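Local atomic coordinates of AlyGC mutant - R241A (Glaciecola chathamensis S18K6, PDB entry 5GKQ), a protein that cleaves alginate as a member of polysaccharide lyase family 6, here in an engineered variant with mannuronate sugars bound. Residues V126-R131 and M150-T155; N162-D167 and S197-E202; R174-S179 and G600-E605; A566-F571 and N593-D598. One frame throughout, in Å; residues are numbered along the deposited sequence.

Contact 1. Residues V126-R131 and M150-T155; sequences VMVYGR and MAVRLT. With BEM (beta-D-mannopyranuronic acid), chain C.
Arg153, whose aliphatic stem runs alongside the Tyr129 ring, sends NH2 to the ring oxygen O5 of a bound beta-D-mannopyranuronic acid; at 2.7 Å and an N-H...O angle of 133° the bond is short but bent. The sugar oxygen lies at the guanidinium edge, near its plane. From CG to NE the arginine chain is extended, with CB 3.6 Å from Tyr129 CE2; the two side chains point the same way, the ring and guanidinium planes 20° apart. Met127 approaches across the stem, its SD 3.8 Å from Arg153 NE, while its CE reaches Ala151 CB at 3.5 Å. Without the guanidinium of Arg153, as with a methionine here, sugar O5 would probably lose this N-H donor and its grip at the pocket. Strands 126-128 and 150-152 run parallel, their axes 9° apart, as adjacent coils of the right-handed parallel beta-helix expected of this lyase family. Ala151 N gives to Val126 O at 3.0 Å, Val128 N to Ala151 O at 3.1 Å, and Arg153 N to Val128 O at 3.0 Å. On the other face, Met150, its chain extended, lays CE 3.7 Å from Val128 CG2, and Ile166 covers both Met150 and Val152.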
loop_
_atom_site.group_PDB
_atom_site.type_symbol
_atom_site.label_atom_id
_atom_site.label_comp_id
_atom_site.label_asym_id
_atom_site.label_seq_id
_atom_site.Cartn_x
_atom_site.Cartn_y
_atom_site.Cartn_z
ATOM N N VAL A 126 9.273 -11.248 -24.823
ATOM C CA VAL A 126 9.570 -11.549 -26.217
ATOM C C VAL A 126 8.279 -11.929 -26.934
ATOM O O VAL A 126 7.544 -12.806 -26.478
ATOM C CB VAL A 126 10.618 -12.671 -26.355
ATOM C CG1 VAL A 126 10.951 -12.907 -27.828
ATOM C CG2 VAL A 126 11.871 -12.327 -25.604
ATOM N N MET A 127 8.020 -11.296 -28.081
ATOM C CA MET A 127 6.818 -11.551 -28.866
ATOM C C MET A 127 7.192 -11.783 -30.319
ATOM O O MET A 127 7.702 -10.876 -30.977
ATOM C CB MET A 127 5.843 -10.388 -28.737
ATOM C CG MET A 127 5.044 -10.445 -27.451
ATOM S SD MET A 127 3.541 -11.391 -27.635
ATOM C CE MET A 127 3.256 -11.861 -25.940
ATOM N N VAL A 128 6.924 -12.981 -30.825
ATOM C CA VAL A 128 7.307 -13.384 -32.170
ATOM C C VAL A 128 6.093 -13.345 -33.090
ATOM O O VAL A 128 5.018 -13.838 -32.734
ATOM C CB VAL A 128 7.922 -14.795 -32.174
ATOM C CG1 VAL A 128 8.699 -15.028 -33.465
ATOM C CG2 VAL A 128 8.768 -15.019 -30.942
ATOM N N TYR A 129 6.276 -12.782 -34.290
ATOM C CA TYR A 129 5.305 -12.809 -35.383
ATOM C C TYR A 129 6.011 -13.250 -36.656
ATOM O O TYR A 129 7.198 -13.571 -36.651
ATOM C CB TYR A 129 4.648 -11.441 -35.612
ATOM C CG TYR A 129 4.171 -10.759 -34.364
ATOM C CD1 TYR A 129 5.055 -10.085 -33.547
ATOM C CD2 TYR A 129 2.830 -10.778 -34.006
ATOM C CE1 TYR A 129 4.623 -9.460 -32.399
ATOM C CE2 TYR A 129 2.389 -10.155 -32.850
ATOM C CZ TYR A 129 3.292 -9.496 -32.058
ATOM O OH TYR A 129 2.848 -8.870 -30.927
ATOM N N GLY A 130 5.280 -13.260 -37.762
ATOM C CA GLY A 130 5.909 -13.505 -39.045
ATOM C C GLY A 130 6.127 -14.983 -39.314
ATOM O O GLY A 130 5.399 -15.837 -38.808
ATOM N N ARG A 131 7.122 -15.277 -40.133
ATOM C CA ARG A 131 7.494 -16.652 -40.402
ATOM C C ARG A 131 9.007 -16.757 -40.465
ATOM O O ARG A 131 9.710 -15.775 -40.703
ATOM C CB ARG A 131 6.873 -17.167 -41.697
ATOM C CG ARG A 131 5.361 -17.123 -41.699
ATOM C CD ARG A 131 4.777 -17.530 -43.045
ATOM N NE ARG A 131 3.323 -17.664 -42.994
ATOM C CZ ARG A 131 2.573 -18.076 -44.009
ATOM N NH1 ARG A 131 3.132 -18.393 -45.168
ATOM N NH2 ARG A 131 1.259 -18.172 -43.862
ATOM N N MET A 150 7.740 -15.189 -22.947
ATOM C CA MET A 150 7.873 -15.232 -24.393
ATOM C C MET A 150 6.669 -15.930 -25.005
ATOM O O MET A 150 6.260 -16.985 -24.531
ATOM C CB MET A 150 9.154 -15.962 -24.792
ATOM C CG MET A 150 9.307 -16.161 -26.273
ATOM S SD MET A 150 10.879 -16.906 -26.669
ATOM C CE MET A 150 10.875 -16.786 -28.459
ATOM N N ALA A 151 6.115 -15.355 -26.068
ATOM C CA ALA A 151 4.996 -15.966 -26.769
ATOM C C ALA A 151 5.223 -15.933 -28.272
ATOM O O ALA A 151 6.012 -15.137 -28.792
ATOM C CB ALA A 151 3.685 -15.259 -26.465
ATOM N N VAL A 152 4.501 -16.799 -28.972
ATOM C CA VAL A 152 4.437 -16.799 -30.427
ATOM C C VAL A 152 3.004 -16.472 -30.816
ATOM O O VAL A 152 2.093 -17.264 -30.568
ATOM C CB VAL A 152 4.863 -18.141 -31.020
ATOM C CG1 VAL A 152 4.507 -18.189 -32.499
ATOM C CG2 VAL A 152 6.348 -18.366 -30.794
ATOM N N ARG A 153 2.793 -15.320 -31.429
ATOM C CA ARG A 153 1.444 -14.902 -31.754
ATOM C C ARG A 153 1.043 -15.395 -33.134
ATOM O O ARG A 153 1.881 -15.566 -34.017
ATOM C CB ARG A 153 1.323 -13.387 -31.648
ATOM C CG ARG A 153 1.185 -12.949 -30.190
ATOM C CD ARG A 153 0.395 -11.685 -30.073
ATOM N NE ARG A 153 -0.081 -11.445 -28.726
ATOM C CZ ARG A 153 -1.249 -11.874 -28.263
ATOM N NH1 ARG A 153 -2.058 -12.579 -29.047
ATOM N NH2 ARG A 153 -1.606 -11.606 -27.012
ATOM N N LEU A 154 -0.249 -15.685 -33.289
ATOM C CA LEU A 154 -0.851 -16.070 -34.562
ATOM C C LEU A 154 -2.006 -15.142 -34.903
ATOM O O LEU A 154 -3.003 -15.576 -35.481
ATOM C CB LEU A 154 -1.327 -17.520 -34.535
ATOM C CG LEU A 154 -0.392 -18.509 -33.859
ATOM C CD1 LEU A 154 -1.126 -19.792 -33.572
ATOM C CD2 LEU A 154 0.813 -18.780 -34.720
ATOM N N THR A 155 -1.878 -13.864 -34.527
ATOM C CA THR A 155 -2.960 -12.897 -34.674
ATOM C C THR A 155 -3.496 -12.876 -36.096
ATOM O O THR A 155 -4.697 -12.659 -36.302
ATOM C CB THR A 155 -2.474 -11.499 -34.270
ATOM O OG1 THR A 155 -2.070 -11.487 -32.915
ATOM C CG2 THR A 155 -3.567 -10.454 -34.477
HETATM C C1 BEM C . -4.971 -10.682 -25.991
HETATM C C2 BEM C . -5.986 -11.805 -26.086
HETATM O O2 BEM C . -5.565 -12.748 -27.059
HETATM C C3 BEM C . -6.166 -12.459 -24.724
HETATM O O3 BEM C . -6.844 -13.703 -24.786
HETATM C C4 BEM C . -4.861 -12.781 -24.062
HETATM O O4 BEM C . -5.216 -13.042 -22.716
HETATM C C5 BEM C . -3.966 -11.565 -24.089
HETATM O O5 BEM C . -3.761 -11.190 -25.445
HETATM C C6 BEM C . -2.756 -11.904 -23.272
HETATM O O6B BEM C . -1.600 -11.895 -23.748
HETATM O O6A BEM C . -3.002 -12.337 -22.132
HETATM O O1 BEM C . -4.788 -10.129 -27.293
#

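Contact 2. Residues N162-D167 and S197-E202; sequences NHHRID and SFTLVE
Asn162 meets Thr199 because its CG is turned between its own backbone N and carbonyl carbon (chi1 46°), while Thr199 holds OG1 beside its backbone N. The contact joins successive coils of the parallel beta-helix, strands 165-167 and 200-202 running nearly parallel, and the asparagine bridges the turns before them. Its OD1 takes two bonds, each in the carbonyl plane on a lone pair: from Thr199 OG1 at 2.7 Å, and from His164 N at 3.0 Å, which closes an Asx turn. Its ND2 gives to Ser197 OG at 2.9 Å, and that hydroxyl in turn donates a hydrogen bond to Thr199 OG1. Were Asn162 cut back to an alanine here, both gripping atoms would go, and His164 N and the two hydroxyls are likely to be left without these mates. Farther out, Phe198 CB stands over the centre of the His163 ring, 3.6 Å from the centroid, the two rings 11° from parallel but barely overlapping. Asp167 is paired chiefly with Arg134, whereas Arg165 NH1 makes a weak, bent bond to Glu202 OE1 at 3.0 Å, within a salt bridge whose guanidinium and carboxylate planes stand 79° apart.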
loop_
_atom_site.group_PDB
_atom_site.type_symbol
_atom_site.label_atom_id
_atom_site.label_comp_id
_atom_site.label_asym_id
_atom_site.label_seq_id
_atom_site.Cartn_x
_atom_site.Cartn_y
_atom_site.Cartn_z
ATOM N N ASN A 162 4.527 -20.720 -39.276
ATOM C CA ASN A 162 5.711 -19.889 -39.200
ATOM C C ASN A 162 7.004 -20.678 -39.228
ATOM O O ASN A 162 8.009 -20.174 -39.737
ATOM C CB ASN A 162 5.652 -19.051 -37.931
ATOM C CG ASN A 162 5.252 -19.866 -36.723
ATOM O OD1 ASN A 162 6.022 -20.695 -36.254
ATOM N ND2 ASN A 162 4.053 -19.630 -36.211
ATOM N N HIS A 163 7.007 -21.902 -38.714
ATOM C CA HIS A 163 8.237 -22.675 -38.583
ATOM C C HIS A 163 9.312 -21.876 -37.860
ATOM O O HIS A 163 10.501 -22.077 -38.073
ATOM C CB HIS A 163 8.743 -23.163 -39.940
ATOM C CG HIS A 163 7.759 -24.009 -40.682
ATOM N ND1 HIS A 163 7.807 -25.386 -40.669
ATOM C CD2 HIS A 163 6.704 -23.675 -41.459
ATOM C CE1 HIS A 163 6.825 -25.861 -41.411
ATOM N NE2 HIS A 163 6.142 -24.844 -41.903
ATOM N N HIS A 164 8.884 -20.952 -37.008
ATOM C CA HIS A 164 9.791 -20.262 -36.106
ATOM C C HIS A 164 10.675 -21.267 -35.415
ATOM O O HIS A 164 10.301 -22.427 -35.260
ATOM C CB HIS A 164 9.048 -19.495 -35.027
ATOM C CG HIS A 164 8.289 -18.327 -35.540
ATOM N ND1 HIS A 164 8.756 -17.540 -36.563
ATOM C CD2 HIS A 164 7.093 -17.814 -35.179
ATOM C CE1 HIS A 164 7.880 -16.586 -36.810
ATOM N NE2 HIS A 164 6.860 -16.732 -35.986
ATOM N N ARG A 165 11.818 -20.826 -34.937
ATOM C CA ARG A 165 12.710 -21.765 -34.294
ATOM C C ARG A 165 13.324 -21.123 -33.068
ATOM O O ARG A 165 13.888 -20.018 -33.151
ATOM C CB ARG A 165 13.734 -22.231 -35.314
ATOM C CG ARG A 165 14.789 -23.021 -34.732
ATOM C CD ARG A 165 15.681 -23.526 -35.817
ATOM N NE ARG A 165 17.021 -23.481 -35.338
ATOM C CZ ARG A 165 17.643 -24.541 -34.833
ATOM N NH1 ARG A 165 17.071 -25.732 -34.755
ATOM N NH2 ARG A 165 18.864 -24.397 -34.411
ATOM N N ILE A 166 13.184 -21.792 -31.925
ATOM C CA ILE A 166 13.508 -21.250 -30.622
ATOM C C ILE A 166 14.419 -22.256 -29.957
ATOM O O ILE A 166 13.959 -23.323 -29.553
ATOM C CB ILE A 166 12.252 -21.007 -29.782
ATOM C CG1 ILE A 166 11.328 -19.986 -30.459
ATOM C CG2 ILE A 166 12.642 -20.588 -28.382
ATOM C CD1 ILE A 166 9.900 -19.981 -29.942
ATOM N N ASP A 167 15.704 -21.933 -29.837
ATOM C CA ASP A 167 16.659 -22.973 -29.482
ATOM C C ASP A 167 17.813 -22.411 -28.669
ATOM O O ASP A 167 18.140 -21.231 -28.766
ATOM C CB ASP A 167 17.191 -23.696 -30.728
ATOM C CG ASP A 167 18.116 -22.826 -31.575
ATOM O OD1 ASP A 167 17.610 -22.134 -32.468
ATOM O OD2 ASP A 167 19.342 -22.848 -31.356
ATOM N N SER A 197 0.970 -23.971 -36.413
ATOM C CA SER A 197 2.078 -23.057 -36.184
ATOM C C SER A 197 3.429 -23.618 -36.606
ATOM O O SER A 197 4.267 -22.866 -37.091
ATOM C CB SER A 197 2.129 -22.662 -34.705
ATOM O OG SER A 197 3.201 -21.792 -34.439
ATOM N N PHE A 198 3.656 -24.918 -36.454
ATOM C CA PHE A 198 4.922 -25.562 -36.803
ATOM C C PHE A 198 6.110 -24.883 -36.137
ATOM O O PHE A 198 7.216 -24.887 -36.668
ATOM C CB PHE A 198 5.134 -25.618 -38.317
ATOM C CG PHE A 198 4.022 -26.268 -39.071
ATOM C CD1 PHE A 198 3.802 -27.634 -38.977
ATOM C CD2 PHE A 198 3.217 -25.527 -39.906
ATOM C CE1 PHE A 198 2.757 -28.246 -39.685
ATOM C CE2 PHE A 198 2.186 -26.128 -40.619
ATOM C CZ PHE A 198 1.953 -27.489 -40.504
ATOM N N THR A 199 5.897 -24.318 -34.960
ATOM C CA THR A 199 7.002 -23.774 -34.191
ATOM C C THR A 199 7.813 -24.891 -33.568
ATOM O O THR A 199 7.259 -25.861 -33.053
ATOM C CB THR A 199 6.477 -22.853 -33.117
ATOM O OG1 THR A 199 5.787 -21.773 -33.747
ATOM C CG2 THR A 199 7.604 -22.333 -32.305
ATOM N N LEU A 200 9.131 -24.770 -33.653
ATOM C CA LEU A 200 10.071 -25.716 -33.074
ATOM C C LEU A 200 10.715 -25.091 -31.847
ATOM O O LEU A 200 11.304 -24.010 -31.933
ATOM C CB LEU A 200 11.154 -26.100 -34.075
ATOM C CG LEU A 200 12.261 -26.999 -33.521
ATOM C CD1 LEU A 200 11.882 -28.475 -33.610
ATOM C CD2 LEU A 200 13.570 -26.740 -34.214
ATOM N N VAL A 201 10.625 -25.785 -30.721
ATOM C CA VAL A 201 11.166 -25.336 -29.441
ATOM C C VAL A 201 12.140 -26.414 -28.996
ATOM O O VAL A 201 11.719 -27.437 -28.443
ATOM C CB VAL A 201 10.063 -25.133 -28.395
ATOM C CG1 VAL A 201 10.645 -24.685 -27.078
ATOM C CG2 VAL A 201 8.999 -24.173 -28.901
ATOM N N GLU A 202 13.435 -26.215 -29.222
ATOM C CA GLU A 202 14.354 -27.309 -28.952
ATOM C C GLU A 202 15.658 -26.823 -28.348
ATOM O O GLU A 202 16.128 -25.723 -28.625
ATOM C CB GLU A 202 14.643 -28.156 -30.206
ATOM C CG GLU A 202 15.629 -27.601 -31.164
ATOM C CD GLU A 202 15.983 -28.575 -32.277
ATOM O OE1 GLU A 202 16.858 -28.218 -33.081
ATOM O OE2 GLU A 202 15.409 -29.680 -32.366
#

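Contact 3. Residues R174-S179 and G600-E605; sequences RPILGS and GIYNVE
Hydrogen bonding between the segments rests on Gly178 O, which accepts from Tyr602 N at 3.2 Å, with an N-H...O angle of 148°. The same oxygen receives a CA-H...O contact from Ile601 CA at 3.4 Å. Aromatic packing comes next: Gly178 CA lies over one face of the Tyr602 ring, 4.2 Å from its centroid and offset toward the rim, a CH-pi contact. A CB on Gly178 would come close to Tyr602 O, and the positive phi of this residue (79°) also suits a residue lacking one. The two segments are loops of different parallel beta-helices: 174-179 lies between strands 170-171 and 185-188, whereas the loop 600-605 leads into strand 606-610, so the contact bridges the two halves of the chain. Apolar contact is sparser: Ile176 CD1 touches Glu605 CG at 3.9 Å, the side chains crossing at about a right angle, and Ser179 CB is 4.2 Å from Ile601 CG1. Polar bonds within and around 600-605 fix the ring. Tyr602 OH gives to Glu605 OE1 at 2.6 Å, on the syn lone pair, and also bonds to Gly635 N, while Phe571 meets the ring edge-to-face. Glu605 OE2 pairs with Arg234, which would balance its charge at this buried junction.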
loop_
_atom_site.group_PDB
_atom_site.type_symbol
_atom_site.label_atom_id
_atom_site.label_comp_id
_atom_site.label_asym_id
_atom_site.label_seq_id
_atom_site.Cartn_x
_atom_site.Cartn_y
_atom_site.Cartn_z
ATOM N N ARG A 174 12.404 -17.888 -12.900
ATOM C CA ARG A 174 11.294 -16.959 -12.791
ATOM C C ARG A 174 10.585 -17.185 -11.473
ATOM O O ARG A 174 10.113 -18.302 -11.244
ATOM C CB ARG A 174 10.308 -17.124 -13.940
ATOM C CG ARG A 174 9.181 -16.162 -13.765
ATOM C CD ARG A 174 8.184 -16.140 -14.870
ATOM N NE ARG A 174 7.186 -15.158 -14.501
ATOM C CZ ARG A 174 6.332 -14.597 -15.332
ATOM N NH1 ARG A 174 6.332 -14.935 -16.612
ATOM N NH2 ARG A 174 5.473 -13.705 -14.869
ATOM N N PRO A 175 10.463 -16.180 -10.605
ATOM C CA PRO A 175 9.886 -16.409 -9.276
ATOM C C PRO A 175 8.386 -16.654 -9.342
ATOM O O PRO A 175 7.714 -16.395 -10.340
ATOM C CB PRO A 175 10.204 -15.120 -8.519
ATOM C CG PRO A 175 10.398 -14.102 -9.539
ATOM C CD PRO A 175 10.962 -14.803 -10.744
ATOM N N ILE A 176 7.864 -17.182 -8.238
ATOM C CA ILE A 176 6.440 -17.452 -8.151
ATOM C C ILE A 176 5.683 -16.141 -8.262
ATOM O O ILE A 176 5.857 -15.232 -7.445
ATOM C CB ILE A 176 6.121 -18.185 -6.849
ATOM C CG1 ILE A 176 6.817 -19.540 -6.839
ATOM C CG2 ILE A 176 4.651 -18.350 -6.716
ATOM C CD1 ILE A 176 6.900 -20.146 -5.535
ATOM N N LEU A 177 4.857 -16.024 -9.295
ATOM C CA LEU A 177 4.023 -14.844 -9.434
ATOM C C LEU A 177 3.093 -14.684 -8.236
ATOM O O LEU A 177 2.903 -13.574 -7.730
ATOM C CB LEU A 177 3.214 -14.933 -10.719
ATOM C CG LEU A 177 3.153 -13.661 -11.562
ATOM C CD1 LEU A 177 1.904 -13.612 -12.401
ATOM C CD2 LEU A 177 3.320 -12.385 -10.757
ATOM N N GLY A 178 2.528 -15.781 -7.747
ATOM C CA GLY A 178 1.418 -15.686 -6.816
ATOM C C GLY A 178 0.107 -15.390 -7.505
ATOM O O GLY A 178 -0.777 -14.764 -6.913
ATOM N N SER A 179 -0.028 -15.805 -8.758
ATOM C CA SER A 179 -1.162 -15.437 -9.584
ATOM C C SER A 179 -1.092 -16.219 -10.880
ATOM O O SER A 179 -0.114 -16.903 -11.179
ATOM C CB SER A 179 -1.191 -13.947 -9.888
ATOM O OG SER A 179 -2.007 -13.700 -11.008
ATOM N N GLY A 600 -7.308 -14.497 -7.839
ATOM C CA GLY A 600 -6.302 -15.524 -7.706
ATOM C C GLY A 600 -5.017 -15.073 -7.057
ATOM O O GLY A 600 -4.081 -15.869 -6.968
ATOM N N ILE A 601 -4.944 -13.847 -6.594
ATOM C CA ILE A 601 -3.698 -13.261 -6.122
ATOM C C ILE A 601 -3.543 -13.567 -4.649
ATOM O O ILE A 601 -4.510 -13.487 -3.899
ATOM C CB ILE A 601 -3.691 -11.746 -6.371
ATOM C CG1 ILE A 601 -3.931 -11.467 -7.850
ATOM C CG2 ILE A 601 -2.395 -11.136 -5.885
ATOM C CD1 ILE A 601 -4.060 -10.012 -8.155
ATOM N N TYR A 602 -2.337 -13.912 -4.217
ATOM C CA TYR A 602 -2.149 -14.164 -2.800
ATOM C C TYR A 602 -0.794 -13.646 -2.346
ATOM O O TYR A 602 -0.006 -13.127 -3.138
ATOM C CB TYR A 602 -2.349 -15.639 -2.466
ATOM C CG TYR A 602 -1.485 -16.665 -3.168
ATOM C CD1 TYR A 602 -1.790 -17.112 -4.443
ATOM C CD2 TYR A 602 -0.433 -17.262 -2.512
ATOM C CE1 TYR A 602 -1.032 -18.091 -5.048
ATOM C CE2 TYR A 602 0.321 -18.235 -3.109
ATOM C CZ TYR A 602 0.022 -18.642 -4.373
ATOM O OH TYR A 602 0.787 -19.610 -4.951
ATOM N N ASN A 603 -0.543 -13.784 -1.045
ATOM C CA ASN A 603 0.478 -13.040 -0.332
ATOM C C ASN A 603 1.587 -13.888 0.244
ATOM O O ASN A 603 2.552 -13.325 0.759
ATOM C CB ASN A 603 -0.131 -12.257 0.829
ATOM C CG ASN A 603 -0.872 -11.049 0.388
ATOM O OD1 ASN A 603 -1.913 -10.712 0.944
ATOM N ND2 ASN A 603 -0.342 -10.367 -0.615
ATOM N N VAL A 604 1.474 -15.206 0.206
ATOM C CA VAL A 604 2.473 -16.067 0.809
ATOM C C VAL A 604 2.338 -17.430 0.167
ATOM O O VAL A 604 1.231 -17.887 -0.116
ATOM C CB VAL A 604 2.305 -16.135 2.345
ATOM C CG1 VAL A 604 0.882 -16.498 2.685
ATOM C CG2 VAL A 604 3.271 -17.150 2.964
ATOM N N GLU A 605 3.476 -18.071 -0.067
ATOM C CA GLU A 605 3.501 -19.418 -0.615
ATOM C C GLU A 605 3.507 -20.498 0.469
ATOM O O GLU A 605 2.799 -21.500 0.350
ATOM C CB GLU A 605 4.718 -19.571 -1.531
ATOM C CG GLU A 605 4.822 -20.893 -2.265
ATOM C CD GLU A 605 3.724 -21.110 -3.282
ATOM O OE1 GLU A 605 2.858 -20.228 -3.478
ATOM O OE2 GLU A 605 3.733 -22.190 -3.894
#

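Contact 4. Residues A566-F571 and N593-D598; sequences AGNRSF and NKETDD
Asn568 and Lys594 mark the nearest backbone approach, with CA atoms 5.7 Å apart, where a type II turn from Gly567 to Ser570, closed by Ser570 N to Gly567 O, faces segment 593-598. Arg569, at the third position of that turn, has both its backbone and its side chain held by Glu595. Its N bonds to Glu595 OE2 at 2.7 Å and a nearly straight 164°; its NE bonds to Glu595 OE1 at 2.6 Å, more bent at 137°, as part of a salt bridge. Both donors meet the carboxylate from above its plane. The bend in the arginine at chi2 (-64°) directs the chain toward 593-598, where NH2 pairs with Asp597 OD2 at 2.8 Å, which lies at the guanidinium edge. One cation thus spans two carboxylates, an arrangement likely to keep both glutamate and aspartate ionised. Glu595 OE2 also accepts from Asn603 ND2. On the other flank Lys594, bent at chi2 and chi4, brings NZ to Ala566 O at 2.6 Å in the carbonyl plane, while its charge is matched by Asp565. Strand 564-565 pairs in parallel with 590-592, and 572-578 with 606-610, so these are loops at equivalent places on neighbouring coils, stacked as in a parallel beta-helix.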
loop_
_atom_site.group_PDB
_atom_site.type_symbol
_atom_site.label_atom_id
_atom_site.label_comp_id
_atom_site.label_asym_id
_atom_site.label_seq_id
_atom_site.Cartn_x
_atom_site.Cartn_y
_atom_site.Cartn_z
ATOM N N ALA A 566 1.555 -7.570 5.831
ATOM C CA ALA A 566 1.927 -7.698 4.426
ATOM C C ALA A 566 1.352 -6.535 3.639
ATOM O O ALA A 566 0.229 -6.102 3.884
ATOM C CB ALA A 566 1.433 -9.020 3.834
ATOM N N GLY A 567 2.134 -6.010 2.709
ATOM C CA GLY A 567 1.686 -4.912 1.891
ATOM C C GLY A 567 1.006 -5.411 0.639
ATOM O O GLY A 567 1.255 -6.515 0.183
ATOM N N ASN A 568 0.138 -4.579 0.083
ATOM C CA ASN A 568 -0.649 -4.987 -1.067
ATOM C C ASN A 568 0.238 -5.485 -2.195
ATOM O O ASN A 568 1.280 -4.897 -2.497
ATOM C CB ASN A 568 -1.512 -3.829 -1.557
ATOM C CG ASN A 568 -2.634 -3.504 -0.608
ATOM O OD1 ASN A 568 -2.529 -2.590 0.198
ATOM N ND2 ASN A 568 -3.710 -4.272 -0.682
ATOM N N ARG A 569 -0.170 -6.590 -2.806
ATOM C CA ARG A 569 0.531 -7.160 -3.949
ATOM C C ARG A 569 1.941 -7.620 -3.605
ATOM O O ARG A 569 2.770 -7.782 -4.494
ATOM C CB ARG A 569 0.563 -6.174 -5.115
ATOM C CG ARG A 569 -0.819 -5.844 -5.628
ATOM C CD ARG A 569 -1.398 -7.112 -6.183
ATOM N NE ARG A 569 -2.852 -7.254 -6.099
ATOM C CZ ARG A 569 -3.706 -6.647 -6.914
ATOM N NH1 ARG A 569 -3.251 -5.817 -7.844
ATOM N NH2 ARG A 569 -5.005 -6.856 -6.789
ATOM N N SER A 570 2.233 -7.843 -2.333
ATOM C CA SER A 570 3.503 -8.422 -1.935
ATOM C C SER A 570 3.386 -9.933 -1.845
ATOM O O SER A 570 2.300 -10.509 -1.909
ATOM C CB SER A 570 3.970 -7.857 -0.599
ATOM O OG SER A 570 3.152 -8.305 0.464
ATOM N N PHE A 571 4.526 -10.588 -1.700
ATOM C CA PHE A 571 4.512 -12.038 -1.780
ATOM C C PHE A 571 5.685 -12.602 -1.008
ATOM O O PHE A 571 6.839 -12.331 -1.341
ATOM C CB PHE A 571 4.555 -12.516 -3.220
ATOM C CG PHE A 571 4.289 -13.982 -3.351
ATOM C CD1 PHE A 571 2.994 -14.459 -3.365
ATOM C CD2 PHE A 571 5.333 -14.884 -3.397
ATOM C CE1 PHE A 571 2.752 -15.796 -3.450
ATOM C CE2 PHE A 571 5.093 -16.218 -3.477
ATOM C CZ PHE A 571 3.801 -16.679 -3.504
ATOM N N ASN A 593 -3.795 -11.287 4.016
ATOM C CA ASN A 593 -5.119 -11.359 3.426
ATOM C C ASN A 593 -5.439 -10.085 2.677
ATOM O O ASN A 593 -6.569 -9.595 2.718
ATOM C CB ASN A 593 -6.173 -11.594 4.500
ATOM C CG ASN A 593 -6.259 -10.443 5.482
ATOM O OD1 ASN A 593 -5.296 -9.698 5.664
ATOM N ND2 ASN A 593 -7.419 -10.270 6.091
ATOM N N LYS A 594 -4.460 -9.524 1.978
ATOM C CA LYS A 594 -4.589 -8.167 1.469
ATOM C C LYS A 594 -5.218 -8.097 0.087
ATOM O O LYS A 594 -5.683 -7.026 -0.314
ATOM C CB LYS A 594 -3.216 -7.496 1.460
ATOM C CG LYS A 594 -2.634 -7.297 2.858
ATOM C CD LYS A 594 -3.546 -6.393 3.661
ATOM C CE LYS A 594 -3.210 -6.396 5.120
ATOM N NZ LYS A 594 -1.905 -5.769 5.362
ATOM N N GLU A 595 -5.272 -9.212 -0.636
ATOM C CA GLU A 595 -5.694 -9.206 -2.032
ATOM C C GLU A 595 -7.160 -9.623 -2.095
ATOM O O GLU A 595 -7.502 -10.784 -2.324
ATOM C CB GLU A 595 -4.799 -10.118 -2.859
ATOM C CG GLU A 595 -3.361 -9.980 -2.513
ATOM C CD GLU A 595 -2.875 -8.555 -2.641
ATOM O OE1 GLU A 595 -3.308 -7.841 -3.574
ATOM O OE2 GLU A 595 -2.062 -8.146 -1.793
ATOM N N THR A 596 -8.035 -8.634 -1.914
ATOM C CA THR A 596 -9.463 -8.855 -1.719
ATOM C C THR A 596 -10.273 -8.790 -3.009
ATOM O O THR A 596 -11.502 -8.864 -2.938
ATOM C CB THR A 596 -10.044 -7.832 -0.721
ATOM O OG1 THR A 596 -9.773 -6.498 -1.164
ATOM C CG2 THR A 596 -9.449 -8.020 0.653
ATOM N N ASP A 597 -9.638 -8.672 -4.175
ATOM C CA ASP A 597 -10.387 -8.513 -5.412
ATOM C C ASP A 597 -10.740 -9.837 -6.091
ATOM O O ASP A 597 -11.409 -9.824 -7.126
ATOM C CB ASP A 597 -9.615 -7.605 -6.374
ATOM C CG ASP A 597 -8.175 -8.020 -6.542
ATOM O OD1 ASP A 597 -7.653 -8.773 -5.700
ATOM O OD2 ASP A 597 -7.570 -7.588 -7.532
ATOM N N ASP A 598 -10.328 -10.970 -5.530
ATOM C CA ASP A 598 -10.795 -12.296 -5.955
ATOM C C ASP A 598 -10.378 -12.618 -7.382
ATOM O O ASP A 598 -11.188 -13.036 -8.203
ATOM C CB ASP A 598 -12.312 -12.435 -5.807
ATOM C CG ASP A 598 -12.775 -12.313 -4.376
ATOM O OD1 ASP A 598 -11.920 -12.356 -3.478
ATOM O OD2 ASP A 598 -13.991 -12.164 -4.158
#

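How the contacts relate
Contacts 1 and 2 belong to one beta-helix and follow each other along the chain, their centres 10 Å apart; the His164 ring packs against Tyr129 and Gly130. Contact 1 supplies Arg153 of the glycan pocket, whereas in contact 2 the side chain of Ser197 is about 14 Å from a bound mannuronate. Contact 3, centred 26 Å from contact 1, ties loop 174-179 of the first beta-helix to the second; the side chain of Ser179 is about 9 Å from a bound mannuronate and from the calcium ion. Contact 4 abuts contact 3 through Asn603, with probable hydrogen bonds from ND2 to Ser570 O (2.9 Å) and from Lys594 N to OD1 (3.0 Å). Contacts 2 and 4 are farthest apart, 38 Å between centres.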